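PDB 2HC9: leucine aminopeptidase 1 from Caenorhabditis elegans, which acts as a zinc-dependent leucine aminopeptidase of the M17 family, releasing amino acids, preferably leucine, from peptide N-termini, and is probably a digestive enzyme. Local coordinates for residues A90-I93 with Y94-L97; Y117-V120 with L121-A125; D153-T156 with N157-V161; A160-L163 with T164-E168. The protein carries 1 engineered substitution. One frame throughout, in Å; residues are numbered along the deposited sequence. Where two conformers were deposited one is given.

Contact 1 (A90-I93 with Y94-L97); sequences AHSI and YKEL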
# COMPACT_ATOMS: atom_id res chain seq x y z
N ALA A 90 -10.83 23.11 -30.84
CA ALA A 90 -9.59 22.70 -31.51
C ALA A 90 -9.12 21.35 -31.04
O ALA A 90 -8.57 20.58 -31.82
CB ALA A 90 -8.51 23.75 -31.34
N HIS A 91 -9.37 21.01 -29.76
CA HIS A 91 -9.02 19.67 -29.27
C HIS A 91 -9.62 18.52 -30.07
O HIS A 91 -9.00 17.46 -30.13
CB HIS A 91 -9.33 19.51 -27.78
CG HIS A 91 -8.64 20.53 -26.95
ND1 HIS A 91 -9.11 21.82 -26.84
CD2 HIS A 91 -7.49 20.48 -26.24
CE1 HIS A 91 -8.29 22.51 -26.07
NE2 HIS A 91 -7.30 21.73 -25.70
N SER A 92 -10.80 18.74 -30.66
CA SER A 92 -11.45 17.73 -31.49
C SER A 92 -10.62 17.39 -32.73
O SER A 92 -10.61 16.25 -33.18
CB SER A 92 -12.85 18.19 -31.94
OG SER A 92 -13.72 18.35 -30.84
N ILE A 93 -9.96 18.40 -33.29
CA ILE A 93 -9.04 18.14 -34.44
C ILE A 93 -7.91 17.22 -33.99
O ILE A 93 -7.67 16.19 -34.60
CB ILE A 93 -8.43 19.44 -35.01
CG1 ILE A 93 -9.56 20.31 -35.59
CG2 ILE A 93 -7.34 19.10 -36.08
CD1 ILE A 93 -9.09 21.71 -35.98
N TYR A 94 -7.26 17.57 -32.89
CA TYR A 94 -6.20 16.71 -32.38
C TYR A 94 -6.68 15.29 -32.13
O TYR A 94 -6.02 14.34 -32.52
CB TYR A 94 -5.61 17.29 -31.11
CG TYR A 94 -4.37 16.55 -30.61
CD1 TYR A 94 -3.10 16.89 -31.07
CD2 TYR A 94 -4.49 15.51 -29.69
CE1 TYR A 94 -1.96 16.25 -30.59
CE2 TYR A 94 -3.34 14.82 -29.22
CZ TYR A 94 -2.09 15.20 -29.66
OH TYR A 94 -0.96 14.56 -29.18
N LYS A 95 -7.83 15.15 -31.47
CA LYS A 95 -8.37 13.82 -31.17
C LYS A 95 -8.54 12.93 -32.41
O LYS A 95 -8.25 11.72 -32.38
CB LYS A 95 -9.72 13.96 -30.45
CG LYS A 95 -10.35 12.63 -30.07
CD LYS A 95 -11.67 12.78 -29.36
CE LYS A 95 -12.75 13.28 -30.31
NZ LYS A 95 -13.12 14.68 -29.96
N GLU A 96 -9.04 13.52 -33.49
CA GLU A 96 -9.32 12.77 -34.72
C GLU A 96 -8.08 12.57 -35.58
O GLU A 96 -7.96 11.57 -36.29
CB GLU A 96 -10.41 13.50 -35.55
CG GLU A 96 -11.78 13.63 -34.84
CD GLU A 96 -12.41 12.30 -34.41
OE1 GLU A 96 -11.98 11.22 -34.84
OE2 GLU A 96 -13.39 12.35 -33.63
N LEU A 97 -7.17 13.53 -35.52
CA LEU A 97 -6.00 13.53 -36.41
C LEU A 97 -4.82 12.73 -35.84
O LEU A 97 -4.13 12.03 -36.57
CB LEU A 97 -5.58 14.97 -36.73
CG LEU A 97 -4.34 15.20 -37.62
CD1 LEU A 97 -4.47 14.53 -38.99
CD2 LEU A 97 -4.02 16.70 -37.75
O HOH W 1 -15.13 15.99 -30.68
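K95 N, E96 N and L97 N each reach back four residues, to H91 O, S92 O and I93 O, which identifies A90 to L97 as two turns of alpha helix. The K95 N to H91 O bond measures 2.9 Å and comes from a donor tilted 18° out of the carbonyl plane. L97 N lies 2.9 Å from I93 O and nearly along the C=O axis, whereas the Y94 N to A90 O bond at the start is weak. This helix is the connection of a beta-alpha-beta crossover: it joins strand 72-77 to the parallel strand 108-114, with strand 18-25 lying between them in the sheet.

I93 and L97 pack on the sheet, where I93 meets V23 and V77 and L97 meets I21 and I75, while A90 and I93 also pack on helix 120-128. Y94 instead touches R129, in the loop after that helix. S92 and K95 lie near each other without a direct bond, S92 OG being 3.8 Å from K95 NZ in the conformer given. The lysine leaves the helix with CG trans to its own N (chi1 -179°), and bends at chi3 and chi4 fold NZ back over S92. Water 1 may join the two, but S92 has a second conformer, so both the spacing and this bridge are doubtful. At E96, CG stands beside the backbone N (chi1 -62°), which lays that methylene 3.3 Å from S92 O.

Contact 2 (Y117-V120 with L121-A125); sequences YPDV and LSHVA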
# COMPACT_ATOMS: atom_id res chain seq x y z
N TYR A 117 -12.17 32.98 -39.11
CA TYR A 117 -11.00 33.71 -38.62
C TYR A 117 -10.67 33.48 -37.14
O TYR A 117 -9.50 33.30 -36.79
CB TYR A 117 -11.24 35.20 -38.88
CG TYR A 117 -10.04 36.07 -38.84
CD1 TYR A 117 -8.86 35.72 -39.50
CD2 TYR A 117 -10.09 37.28 -38.17
CE1 TYR A 117 -7.77 36.56 -39.48
CE2 TYR A 117 -9.02 38.11 -38.13
CZ TYR A 117 -7.87 37.76 -38.78
OH TYR A 117 -6.83 38.63 -38.73
N PRO A 118 -11.69 33.49 -36.26
CA PRO A 118 -11.37 33.27 -34.85
C PRO A 118 -10.86 31.86 -34.52
O PRO A 118 -10.29 31.66 -33.45
CB PRO A 118 -12.70 33.51 -34.14
CG PRO A 118 -13.53 34.32 -35.11
CD PRO A 118 -13.14 33.74 -36.44
N ASP A 119 -11.08 30.89 -35.41
CA ASP A 119 -10.66 29.50 -35.19
C ASP A 119 -9.29 29.17 -35.75
O ASP A 119 -8.72 28.15 -35.38
CB ASP A 119 -11.65 28.53 -35.82
CG ASP A 119 -12.99 28.45 -35.05
OD1 ASP A 119 -13.07 29.00 -33.93
OD2 ASP A 119 -13.94 27.86 -35.58
N VAL A 120 -8.79 29.99 -36.68
CA VAL A 120 -7.63 29.59 -37.49
C VAL A 120 -6.42 29.23 -36.62
O VAL A 120 -5.80 28.18 -36.83
CB VAL A 120 -7.23 30.67 -38.52
CG1 VAL A 120 -5.88 30.30 -39.16
CG2 VAL A 120 -8.35 30.81 -39.58
N LEU A 121 -6.07 30.10 -35.66
CA LEU A 121 -4.83 29.89 -34.91
C LEU A 121 -4.85 28.56 -34.13
O LEU A 121 -3.90 27.78 -34.18
CB LEU A 121 -4.58 31.07 -33.97
CG LEU A 121 -3.25 31.08 -33.22
CD1 LEU A 121 -2.85 32.52 -32.97
CD2 LEU A 121 -3.32 30.29 -31.86
N SER A 122 -5.93 28.32 -33.38
CA SER A 122 -6.03 27.09 -32.58
C SER A 122 -6.07 25.85 -33.46
O SER A 122 -5.50 24.80 -33.11
CB SER A 122 -7.29 27.13 -31.70
OG SER A 122 -8.44 27.17 -32.51
N HIS A 123 -6.74 25.96 -34.62
CA HIS A 123 -6.87 24.82 -35.53
C HIS A 123 -5.53 24.48 -36.16
O HIS A 123 -5.14 23.31 -36.22
CB HIS A 123 -7.91 25.12 -36.62
CG HIS A 123 -9.32 25.05 -36.12
ND1 HIS A 123 -10.41 24.85 -36.96
CD2 HIS A 123 -9.83 25.10 -34.86
CE1 HIS A 123 -11.52 24.83 -36.24
NE2 HIS A 123 -11.20 24.98 -34.97
N VAL A 124 -4.82 25.50 -36.63
CA VAL A 124 -3.46 25.29 -37.16
C VAL A 124 -2.55 24.63 -36.09
O VAL A 124 -1.88 23.64 -36.37
CB VAL A 124 -2.86 26.61 -37.69
CG1 VAL A 124 -1.34 26.44 -37.98
CG2 VAL A 124 -3.61 27.04 -38.95
N ALA A 125 -2.58 25.17 -34.87
CA ALA A 125 -1.72 24.65 -33.81
C ALA A 125 -2.05 23.17 -33.55
O ALA A 125 -1.14 22.33 -33.43
CB ALA A 125 -1.91 25.45 -32.53
O HOH W 2 -7.40 32.64 -35.06
O HOH W 3 -8.21 30.06 -32.75
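D119 and H123 make a buried, local contact where the loop after strand 108-114 runs into helix 120-128. Their side chains lie side by side, pointing the same way, and H123 packs on A90 and I93 of helix 90-97. D119 CB sits over one face of the imidazole, 3.8 Å from the ring centroid and 14° off its normal, a CH-pi contact. The H123 ring reaches back over the preceding turn because its CG stands beside the backbone N (chi1 -75°). The polar ends of the pair are engaged elsewhere: D119 OD2 forms a salt bridge with K25, and H123 NE2 is bonded to T88 O. With an alanine in place of H123, T88 O would probably lose its partner and a gap would be likely to open between D119 CB and I93.

The helix belongs to a beta-alpha-beta crossover from strand 108-114 to the neighbouring parallel strand 145-151. Its regular bonding begins with H123 N to D119 O, 3.0 Å, and V124 N to V120 O, 2.9 Å. Water extends this pattern backwards: water 2 donates to Y117 O and accepts from L121 N at 2.9 Å, while water 3 lies likewise between P118 O and S122 N, accepting from S122 N at 2.9 Å. V120 and V124 lie side by side, V120 CG1 meeting V124 CG2 at 4.0 Å, and pack on L163 and S167 of helix 157-178 respectively.

Contact 3 (D153-T156 with N157-V161); sequences DKLT and NEDAV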
# COMPACT_ATOMS: atom_id res chain seq x y z
N ASP A 153 -11.18 34.17 -45.60
CA ASP A 153 -11.17 35.49 -46.26
C ASP A 153 -10.19 36.49 -45.64
O ASP A 153 -9.44 37.17 -46.34
CB ASP A 153 -12.56 36.13 -46.20
CG ASP A 153 -13.56 35.46 -47.11
OD1 ASP A 153 -13.17 35.00 -48.21
OD2 ASP A 153 -14.76 35.40 -46.73
N LYS A 154 -10.23 36.59 -44.32
CA LYS A 154 -9.57 37.67 -43.62
C LYS A 154 -8.06 37.42 -43.44
O LYS A 154 -7.31 38.35 -43.14
CB LYS A 154 -10.24 37.89 -42.26
CG LYS A 154 -11.56 38.61 -42.33
CD LYS A 154 -12.15 38.80 -40.95
CE LYS A 154 -13.51 39.47 -41.03
NZ LYS A 154 -14.10 39.74 -39.68
N LEU A 155 -7.61 36.18 -43.61
CA LEU A 155 -6.20 35.87 -43.37
C LEU A 155 -5.26 36.63 -44.31
O LEU A 155 -5.51 36.73 -45.52
CB LEU A 155 -5.98 34.36 -43.46
CG LEU A 155 -4.75 33.78 -42.75
CD1 LEU A 155 -4.97 33.70 -41.22
CD2 LEU A 155 -4.48 32.40 -43.33
N THR A 156 -4.18 37.19 -43.75
CA THR A 156 -3.16 37.85 -44.55
C THR A 156 -1.94 36.96 -44.76
O THR A 156 -1.77 35.92 -44.09
CB THR A 156 -2.69 39.18 -43.91
OG1 THR A 156 -1.87 38.92 -42.75
CG2 THR A 156 -3.89 40.06 -43.52
N ASN A 157 -1.07 37.34 -45.70
CA ASN A 157 0.19 36.62 -45.88
C ASN A 157 1.10 36.69 -44.64
O ASN A 157 1.76 35.71 -44.31
CB ASN A 157 0.92 37.09 -47.15
CG ASN A 157 0.22 36.64 -48.44
OD1 ASN A 157 -0.75 35.88 -48.42
ND2 ASN A 157 0.73 37.11 -49.57
N GLU A 158 1.11 37.84 -43.96
CA GLU A 158 1.84 37.96 -42.71
C GLU A 158 1.30 37.00 -41.64
O GLU A 158 2.07 36.39 -40.90
CB GLU A 158 1.80 39.40 -42.19
CG GLU A 158 2.52 39.57 -40.84
CD GLU A 158 2.69 41.02 -40.39
OE1 GLU A 158 1.95 41.92 -40.89
OE2 GLU A 158 3.56 41.25 -39.53
N ASP A 159 -0.02 36.87 -41.56
CA ASP A 159 -0.62 35.86 -40.67
C ASP A 159 -0.07 34.46 -40.95
O ASP A 159 0.19 33.70 -40.01
CB ASP A 159 -2.13 35.83 -40.80
CG ASP A 159 -2.81 37.07 -40.26
OD1 ASP A 159 -2.28 37.72 -39.32
OD2 ASP A 159 -3.89 37.38 -40.79
N ALA A 160 0.09 34.11 -42.23
CA ALA A 160 0.53 32.77 -42.59
C ALA A 160 1.98 32.55 -42.17
O ALA A 160 2.35 31.44 -41.74
CB ALA A 160 0.32 32.49 -44.08
N VAL A 161 2.79 33.61 -42.23
CA VAL A 161 4.18 33.52 -41.72
C VAL A 161 4.13 33.25 -40.22
O VAL A 161 4.83 32.35 -39.72
CB VAL A 161 5.00 34.83 -41.97
CG1 VAL A 161 6.43 34.66 -41.46
CG2 VAL A 161 5.07 35.15 -43.47
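L155 meets the first turn of helix 157-178 through its end: CD1 rests 3.6 Å from D159 CB. With chi1 at -157°, its CG is trans to the backbone N, and the branch turns forward to run across the aspartate side chain, where CD1 also packs against V120.

T156 follows at the N-cap, and two reciprocal bonds tie it to D159. The D159 amide donates to T156 OG1 at 3.0 Å and 164°, using a hydroxyl placed between the backbone N and the carbonyl carbon. In return T156 N donates to D159 OD2, also 3.0 Å long and nearly straight at 171°, meeting that oxygen from above the carboxylate plane. Together they form a capping box, which supplies an acceptor at the amino end of the helix that follows strand 145-151. The other carboxylate oxygen, D159 OD1, accepts from M488 N, so the same side chain fastens the C-terminal tail to the cap. T156 O completes the turn by accepting from A160 N at 3.2 Å. Of the remaining first-turn amides, N157 N and E158 N are both bonded to one glycerol molecule, probably from the crystallisation liquor.

Contact 4 (A160-L163 with T164-E168); sequences AVFL and TDLSE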
# COMPACT_ATOMS: atom_id res chain seq x y z
N ALA A 160 0.09 34.11 -42.23
CA ALA A 160 0.53 32.77 -42.59
C ALA A 160 1.98 32.55 -42.17
O ALA A 160 2.35 31.44 -41.74
CB ALA A 160 0.32 32.49 -44.08
N VAL A 161 2.79 33.61 -42.23
CA VAL A 161 4.18 33.52 -41.72
C VAL A 161 4.13 33.25 -40.22
O VAL A 161 4.83 32.35 -39.72
CB VAL A 161 5.00 34.83 -41.97
CG1 VAL A 161 6.43 34.66 -41.46
CG2 VAL A 161 5.07 35.15 -43.47
N PHE A 162 3.34 34.03 -39.51
CA PHE A 162 3.23 33.83 -38.06
C PHE A 162 2.76 32.40 -37.74
O PHE A 162 3.29 31.77 -36.83
CB PHE A 162 2.31 34.86 -37.37
CG PHE A 162 1.93 34.42 -35.99
CD1 PHE A 162 2.87 34.47 -34.95
CD2 PHE A 162 0.70 33.83 -35.76
CE1 PHE A 162 2.53 33.98 -33.67
CE2 PHE A 162 0.37 33.33 -34.50
CZ PHE A 162 1.28 33.40 -33.48
N LEU A 163 1.75 31.90 -38.45
CA LEU A 163 1.20 30.57 -38.17
C LEU A 163 2.22 29.47 -38.46
O LEU A 163 2.27 28.45 -37.78
CB LEU A 163 -0.09 30.35 -38.98
CG LEU A 163 -1.28 31.23 -38.53
CD1 LEU A 163 -2.40 31.20 -39.60
CD2 LEU A 163 -1.84 30.76 -37.17
N THR A 164 3.05 29.67 -39.48
CA THR A 164 4.16 28.75 -39.73
C THR A 164 5.16 28.76 -38.57
O THR A 164 5.65 27.71 -38.14
CB THR A 164 4.86 29.13 -41.07
OG1 THR A 164 3.88 29.06 -42.12
CG2 THR A 164 6.02 28.20 -41.39
N ASP A 165 5.49 29.96 -38.08
CA ASP A 165 6.38 30.11 -36.93
C ASP A 165 5.75 29.53 -35.67
O ASP A 165 6.45 28.93 -34.85
CB ASP A 165 6.69 31.58 -36.71
CG ASP A 165 7.70 32.13 -37.71
OD1 ASP A 165 8.48 31.35 -38.29
OD2 ASP A 165 7.72 33.36 -37.90
N LEU A 166 4.45 29.73 -35.51
CA LEU A 166 3.77 29.15 -34.35
C LEU A 166 3.78 27.62 -34.42
O LEU A 166 4.07 26.95 -33.42
CB LEU A 166 2.32 29.65 -34.27
CG LEU A 166 1.50 29.01 -33.13
CD1 LEU A 166 2.11 29.39 -31.76
CD2 LEU A 166 0.04 29.45 -33.25
N SER A 167 3.49 27.08 -35.60
CA SER A 167 3.60 25.63 -35.81
C SER A 167 4.97 25.11 -35.41
O SER A 167 5.08 24.07 -34.78
CB SER A 167 3.31 25.26 -37.27
OG SER A 167 1.97 25.56 -37.62
N GLU A 168 6.02 25.83 -35.81
CA GLU A 168 7.38 25.44 -35.44
C GLU A 168 7.58 25.52 -33.93
O GLU A 168 8.16 24.63 -33.33
CB GLU A 168 8.42 26.29 -36.19
CG GLU A 168 9.88 26.10 -35.72
CD GLU A 168 10.51 24.74 -36.10
OE1 GLU A 168 9.83 23.83 -36.60
OE2 GLU A 168 11.72 24.58 -35.88
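T164 and S167 each return two hydrogen bonds to a carbonyl one turn earlier in helix 157-178. A160 O accepts from T164 OG1 at 2.9 Å and from T164 N at 3.0 Å, the donors coming from opposite faces of the carbonyl plane. L163 O is gripped in the same manner by S167 OG at 2.9 Å and S167 N at 2.8 Å. Both hydroxyls stand beside their own backbone N (chi1 -59° for T164, -64° for S167), the placement that turns them back along the helix. T164 OG1 has a second task, accepting from V6 N of strand 3-8. A valine in place of T164 would probably leave the V6 amide without this acceptor and A160 O with one donor fewer.

Between these two pairs the ordinary helix bonds continue: D165 N donates to V161 O, and L166 N to F162 O in the carbonyl plane at 2.7 Å. The D165 carboxylate runs alongside V161, OD2 coming 4.0 Å from CG1, but its polar partner is H292 NE2.

Outward from the backbone, F162 and L166 pack together. The far end of the ring crosses obliquely over L166, with CZ 4.0 Å from CB and one ring face turned to that methylene. F162 also reaches L121 and the C-terminal segment, and L163 lies against V120 and V6. The chemistry implies that the buried S167 hydroxyl, by donating to L163 O, can lie among V4, V6, V124 and A128, whereas the T164 hydroxyl joins the helix to strand 3-8.

Along the chain the contacts come in the order 1, 2, 3, 4, the last two overlapping at A160 and V161 on helix 157-178. Contacts 1 and 2, centres 12 Å apart, belong to helices 90-97 and 120-128, which join strands of the same six-stranded sheet and meet where I93 CD1 lies 3.4 Å from H123 CG. Contact 2 touches all three others: its centre is 12 Å from that of contact 3 and 11 Å from that of contact 4. Contact 1 stays about 14 Å from contact 3 between nearest atoms. Helix 120-128 is thus flanked by the other two, and helix 157-178 leads from strand 145-151, the sheet's last along the chain, toward the catalytic domain.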